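Local atomic coordinates of isocitrate dehydrogenase [NAD] subunit 1, mitochondrial (Saccharomyces cerevisiae, PDB entry 3BLX), a protein that catalyses the NAD-dependent oxidative decarboxylation of isocitrate to 2-oxoglutarate in the citric acid cycle and also binds the leaders of mitochondrial mRNAs. Residues 128-133 / 156-161; 282-287 / 334-339. All coordinates share one frame; numbering follows the deposited sequence.

Contact 1: residues 128-133 / 156-161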
loop_
_atom_site.group_PDB
_atom_site.type_symbol
_atom_site.label_atom_id
_atom_site.label_comp_id
_atom_site.label_asym_id
_atom_site.label_seq_id
_atom_site.Cartn_x
_atom_site.Cartn_y
_atom_site.Cartn_z
ATOM N N ILE E 128 19.832 24.696 -7.236
ATOM C CA ILE E 128 18.863 23.659 -6.855
ATOM C C ILE E 128 19.439 22.946 -5.647
ATOM O O ILE E 128 20.537 22.406 -5.718
ATOM C CB ILE E 128 18.619 22.656 -8.007
ATOM C CG1 ILE E 128 17.887 23.323 -9.164
ATOM C CG2 ILE E 128 17.846 21.458 -7.527
ATOM C CD1 ILE E 128 17.817 22.515 -10.406
ATOM N N ARG E 129 18.731 22.971 -4.525
ATOM C CA ARG E 129 19.251 22.301 -3.341
ATOM C C ARG E 129 18.336 21.182 -2.797
ATOM O O ARG E 129 17.114 21.285 -2.848
ATOM C CB ARG E 129 19.648 23.319 -2.269
ATOM C CG ARG E 129 18.561 23.703 -1.323
ATOM C CD ARG E 129 19.138 24.012 0.036
ATOM N NE ARG E 129 18.076 24.123 1.025
ATOM C CZ ARG E 129 17.396 25.245 1.240
ATOM N NH1 ARG E 129 17.692 26.334 0.534
ATOM N NH2 ARG E 129 16.429 25.283 2.155
ATOM N N GLU E 130 18.954 20.110 -2.312
ATOM C CA GLU E 130 18.256 18.979 -1.749
ATOM C C GLU E 130 17.638 19.388 -0.426
ATOM O O GLU E 130 18.299 20.015 0.380
ATOM C CB GLU E 130 19.237 17.818 -1.533
ATOM C CG GLU E 130 18.593 16.430 -1.555
ATOM C CD GLU E 130 17.701 16.136 -0.336
ATOM O OE1 GLU E 130 18.114 16.461 0.808
ATOM O OE2 GLU E 130 16.588 15.573 -0.536
ATOM N N ASN E 131 16.378 19.007 -0.198
ATOM C CA ASN E 131 15.615 19.550 0.926
ATOM C C ASN E 131 15.070 18.535 1.969
ATOM O O ASN E 131 14.227 18.887 2.799
ATOM C CB ASN E 131 14.481 20.452 0.376
ATOM C CG ASN E 131 13.745 21.223 1.468
ATOM O OD1 ASN E 131 14.346 21.950 2.275
ATOM N ND2 ASN E 131 12.430 21.069 1.494
ATOM N N THR E 132 15.545 17.295 1.968
ATOM C CA THR E 132 14.967 16.336 2.908
ATOM C C THR E 132 15.968 15.616 3.810
ATOM O O THR E 132 15.571 14.890 4.718
ATOM C CB THR E 132 14.068 15.281 2.198
ATOM O OG1 THR E 132 14.812 14.596 1.185
ATOM C CG2 THR E 132 12.876 15.932 1.561
ATOM N N GLU E 133 17.250 15.863 3.573
ATOM C CA GLU E 133 18.329 15.074 4.154
ATOM C C GLU E 133 19.431 16.008 4.641
ATOM O O GLU E 133 19.265 17.212 4.609
ATOM C CB GLU E 133 18.919 14.231 3.044
ATOM C CG GLU E 133 19.214 12.862 3.396
ATOM C CD GLU E 133 19.515 12.050 2.149
ATOM O OE1 GLU E 133 19.007 10.908 2.076
ATOM O OE2 GLU E 133 20.228 12.563 1.234
ATOM N N ARG E 156 21.538 7.333 -1.315
ATOM C CA ARG E 156 21.575 7.330 -2.763
ATOM C C ARG E 156 20.200 7.592 -3.407
ATOM O O ARG E 156 20.097 8.320 -4.395
ATOM C CB ARG E 156 22.273 6.058 -3.310
ATOM C CG ARG E 156 21.373 4.993 -3.893
ATOM C CD ARG E 156 22.189 3.868 -4.557
ATOM N NE ARG E 156 23.086 4.361 -5.605
ATOM C CZ ARG E 156 24.418 4.414 -5.496
ATOM N NH1 ARG E 156 25.038 3.977 -4.376
ATOM N NH2 ARG E 156 25.141 4.900 -6.512
ATOM N N PRO E 157 19.126 7.033 -2.842
ATOM C CA PRO E 157 17.834 7.355 -3.470
ATOM C C PRO E 157 17.498 8.847 -3.393
ATOM O O PRO E 157 17.029 9.407 -4.384
ATOM C CB PRO E 157 16.816 6.542 -2.653
ATOM C CG PRO E 157 17.633 5.484 -1.962
ATOM C CD PRO E 157 18.975 6.108 -1.703
ATOM N N LYS E 158 17.730 9.486 -2.248
ATOM C CA LYS E 158 17.481 10.919 -2.176
ATOM C C LYS E 158 18.389 11.672 -3.147
ATOM O O LYS E 158 17.947 12.623 -3.796
ATOM C CB LYS E 158 17.623 11.470 -0.758
ATOM C CG LYS E 158 16.320 11.628 -0.023
ATOM C CD LYS E 158 15.896 10.367 0.702
ATOM C CE LYS E 158 14.747 10.655 1.675
ATOM N NZ LYS E 158 15.145 11.591 2.779
ATOM N N THR E 159 19.643 11.253 -3.290
ATOM C CA THR E 159 20.499 12.010 -4.201
ATOM C C THR E 159 20.246 11.735 -5.682
ATOM O O THR E 159 20.512 12.576 -6.537
ATOM C CB THR E 159 22.014 12.081 -3.782
ATOM O OG1 THR E 159 22.841 11.712 -4.882
ATOM C CG2 THR E 159 22.294 11.205 -2.663
ATOM N N GLU E 160 19.693 10.570 -5.979
ATOM C CA GLU E 160 19.250 10.279 -7.340
ATOM C C GLU E 160 18.077 11.170 -7.767
ATOM O O GLU E 160 18.092 11.725 -8.872
ATOM C CB GLU E 160 18.899 8.800 -7.484
ATOM C CG GLU E 160 20.134 7.879 -7.610
ATOM C CD GLU E 160 19.758 6.389 -7.758
ATOM O OE1 GLU E 160 18.545 6.081 -7.908
ATOM O OE2 GLU E 160 20.676 5.532 -7.716
ATOM N N ARG E 161 17.065 11.296 -6.904
ATOM C CA ARG E 161 15.946 12.211 -7.148
ATOM C C ARG E 161 16.444 13.610 -7.478
ATOM O O ARG E 161 16.005 14.230 -8.463
ATOM C CB ARG E 161 15.085 12.368 -5.911
ATOM C CG ARG E 161 13.845 11.640 -5.931
ATOM C CD ARG E 161 12.864 12.215 -4.908
ATOM N NE ARG E 161 13.426 12.500 -3.583
ATOM C CZ ARG E 161 12.687 12.455 -2.477
ATOM N NH1 ARG E 161 11.421 12.087 -2.580
ATOM N NH2 ARG E 161 13.198 12.730 -1.286
#
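Thr-132 meets Lys-158 through its hydroxyl, which gives its own proton to Glu-130 and takes a weak hydrogen bond from the lysine, OG1 of Thr-132 to NZ of Lys-158 being 3.4 Å. The bond to Glu-130 is the shorter, 2.7 Å from OG1 of Thr-132 to OE2 of Glu-130, and uses the syn lone pair of that oxygen. The other oxygen, OE1 of Glu-130, accepts from the backbone N of Thr-132 at 2.9 Å, from above the carboxylate plane. Both oxygens thus hold the carboxylate against the turn that follows the strand, a job that suits a glutamate folded back at chi2 (-70°). Lys-158 NZ also makes a long salt bridge, 4.0 Å to OE1 of Glu-133, although that oxygen's stronger partner is Thr-155. Bends at chi2 and chi4 let the lysine run past the Glu-133 carboxylate, CB and CG lying alongside it, and bring its ammonium to Thr-132. Arg-161, one helical turn on, presents the edge of its guanidinium to OG1 of Thr-132, 3.5 Å from NH2, while its NH1 forms a salt bridge with Asp-102 and the group makes a cation-pi contact with Tyr-104. Beneath these polar groups, Ile-128 and Glu-130 pack on Ile-162 of the helix. The first turns of helix 156-172 are so joined to the end of strand 124-130, an arrangement in the isocitrate and isopropylmalate dehydrogenase fold at the edge of the probable substrate pocket: Arg-129 and Arg-98 are substrate-binding by similarity, and NE of Arg-98 bonds to the carbonyl O of Asn-131.

Contact 2: residues 282-287 / 334-339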
loop_
_atom_site.group_PDB
_atom_site.type_symbol
_atom_site.label_atom_id
_atom_site.label_comp_id
_atom_site.label_asym_id
_atom_site.label_seq_id
_atom_site.Cartn_x
_atom_site.Cartn_y
_atom_site.Cartn_z
ATOM N N GLY E 282 9.809 48.877 8.092
ATOM C CA GLY E 282 8.906 50.001 8.100
ATOM C C GLY E 282 7.630 49.502 7.450
ATOM O O GLY E 282 7.585 48.388 6.935
ATOM N N GLN E 283 6.588 50.322 7.463
ATOM C CA GLN E 283 5.323 49.971 6.817
ATOM C C GLN E 283 5.341 50.279 5.309
ATOM O O GLN E 283 5.820 51.329 4.881
ATOM C CB GLN E 283 4.158 50.707 7.486
ATOM C CG GLN E 283 3.929 50.338 8.940
ATOM C CD GLN E 283 3.980 48.844 9.155
ATOM O OE1 GLN E 283 3.513 48.068 8.316
ATOM N NE2 GLN E 283 4.561 48.427 10.278
ATOM N N ASN E 284 4.826 49.348 4.513
ATOM C CA ASN E 284 4.694 49.525 3.074
ATOM C C ASN E 284 5.957 49.908 2.321
ATOM O O ASN E 284 5.891 50.721 1.403
ATOM C CB ASN E 284 3.604 50.543 2.775
ATOM C CG ASN E 284 2.965 50.322 1.421
ATOM O OD1 ASN E 284 2.668 51.272 0.686
ATOM N ND2 ASN E 284 2.747 49.049 1.079
ATOM N N VAL E 285 7.096 49.316 2.677
ATOM C CA VAL E 285 8.348 49.666 2.007
ATOM C C VAL E 285 9.031 48.497 1.294
ATOM O O VAL E 285 9.957 48.708 0.496
ATOM C CB VAL E 285 9.363 50.322 2.987
ATOM C CG1 VAL E 285 8.828 51.620 3.515
ATOM C CG2 VAL E 285 9.681 49.395 4.132
ATOM N N ALA E 286 8.583 47.277 1.601
ATOM C CA ALA E 286 9.237 46.040 1.142
ATOM C C ALA E 286 9.131 45.795 -0.379
ATOM O O ALA E 286 8.151 46.177 -0.994
ATOM C CB ALA E 286 8.682 44.870 1.901
ATOM N N ASN E 287 10.149 45.186 -0.980
ATOM C CA ASN E 287 10.105 44.874 -2.403
ATOM C C ASN E 287 9.299 43.611 -2.665
ATOM O O ASN E 287 9.652 42.549 -2.151
ATOM C CB ASN E 287 11.522 44.702 -2.954
ATOM C CG ASN E 287 11.571 44.819 -4.466
ATOM O OD1 ASN E 287 10.527 44.887 -5.126
ATOM N ND2 ASN E 287 12.783 44.845 -5.025
ATOM N N SER E 334 6.684 53.331 -2.249
ATOM C CA SER E 334 6.172 52.266 -1.385
ATOM C C SER E 334 5.822 51.016 -2.195
ATOM O O SER E 334 5.758 51.066 -3.428
ATOM C CB SER E 334 4.910 52.748 -0.669
ATOM O OG SER E 334 3.800 52.760 -1.554
ATOM N N THR E 335 5.566 49.905 -1.509
ATOM C CA THR E 335 5.296 48.664 -2.223
ATOM C C THR E 335 4.006 48.847 -3.014
ATOM O O THR E 335 3.906 48.398 -4.138
ATOM C CB THR E 335 5.295 47.368 -1.313
ATOM O OG1 THR E 335 3.986 46.809 -1.223
ATOM C CG2 THR E 335 5.799 47.641 0.084
ATOM N N THR E 336 3.048 49.548 -2.422
ATOM C CA THR E 336 1.794 49.906 -3.076
ATOM C C THR E 336 1.976 50.718 -4.368
ATOM O O THR E 336 1.329 50.441 -5.380
ATOM C CB THR E 336 0.897 50.683 -2.104
ATOM O OG1 THR E 336 0.078 49.755 -1.398
ATOM C CG2 THR E 336 -0.008 51.666 -2.830
ATOM N N ASP E 337 2.858 51.716 -4.337
ATOM C CA ASP E 337 3.138 52.513 -5.525
ATOM C C ASP E 337 3.660 51.609 -6.628
ATOM O O ASP E 337 3.243 51.693 -7.782
ATOM C CB ASP E 337 4.167 53.616 -5.231
ATOM C CG ASP E 337 3.627 54.705 -4.293
ATOM O OD1 ASP E 337 2.377 54.867 -4.201
ATOM O OD2 ASP E 337 4.459 55.397 -3.646
ATOM N N PHE E 338 4.585 50.742 -6.259
ATOM C CA PHE E 338 5.237 49.850 -7.197
ATOM C C PHE E 338 4.211 48.912 -7.818
ATOM O O PHE E 338 4.205 48.697 -9.026
ATOM C CB PHE E 338 6.343 49.078 -6.467
ATOM C CG PHE E 338 7.141 48.178 -7.341
ATOM C CD1 PHE E 338 7.867 48.686 -8.392
ATOM C CD2 PHE E 338 7.181 46.817 -7.097
ATOM C CE1 PHE E 338 8.617 47.854 -9.200
ATOM C CE2 PHE E 338 7.927 45.979 -7.904
ATOM C CZ PHE E 338 8.645 46.498 -8.957
ATOM N N THR E 339 3.336 48.365 -6.984
ATOM C CA THR E 339 2.285 47.474 -7.445
ATOM C C THR E 339 1.380 48.180 -8.442
ATOM O O THR E 339 1.120 47.650 -9.536
ATOM C CB THR E 339 1.415 46.955 -6.286
ATOM O OG1 THR E 339 2.233 46.255 -5.343
ATOM C CG2 THR E 339 0.346 46.017 -6.808
#
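Ser-334, the N-cap of helix 335-347, gives a weak hydrogen bond to Asn-284, 2.9 Å from OG to OD1. The same OG accepts from the backbone N of Asp-337 at 3.1 Å, and the Asp-337 carboxylate weakly takes the N-H of Ser-334, completing a capping box. Thr-335 bonds through its backbone N to the carbonyl O of Asn-284, 3.0 Å away, so the loop supplies a backbone acceptor to the first turn. CG2 of Thr-335 lies against the backbone from Val-285 to Ala-286. Asn-284 suits this bend, as asparagine tolerates its left-handed backbone (phi 54°), and with CG anti to N (chi1 -153°) its amide reaches over Ser-334 and CB of Thr-336. Replaced by alanine, Asn-284 would probably no longer offer the Ser-334 hydroxyl an acceptor, and the side chains of Thr-335 and Thr-336 would lose the amide that covers them. Phe-338 sets CE2 4.0 Å from OD1 of Asn-287, an oxygen bonded to Thr-289, with ring and amide planes nearly perpendicular. Thr-339 gives both OG1 and its backbone N to the carbonyl O of Thr-335. Helix 27-42 meets Ala-286, Thr-335 and Thr-339, whereas Phe-338 packs on helix 306-320.

In the fold
Contacts 1 and 2 lie on opposite sides of the chain's centre, their own centres 37 Å apart and their nearest atoms about 18 Å apart, so neither touches the other. They follow in series: the segments of contact 1 are both complete before residue 282 is reached. Contact 1 is the one beside the probable substrate site: it includes Arg-129, and the side chain of Thr-132 lies about 4 Å from that of Arg-98, both arginines being substrate-binding by similarity. Contact 2 lies away from these residues and from Lys-183, probably critical for catalysis. Each joins the start of a helix to a loop or strand end, one near the probable substrate pocket, the other on the opposite side of the chain's centre.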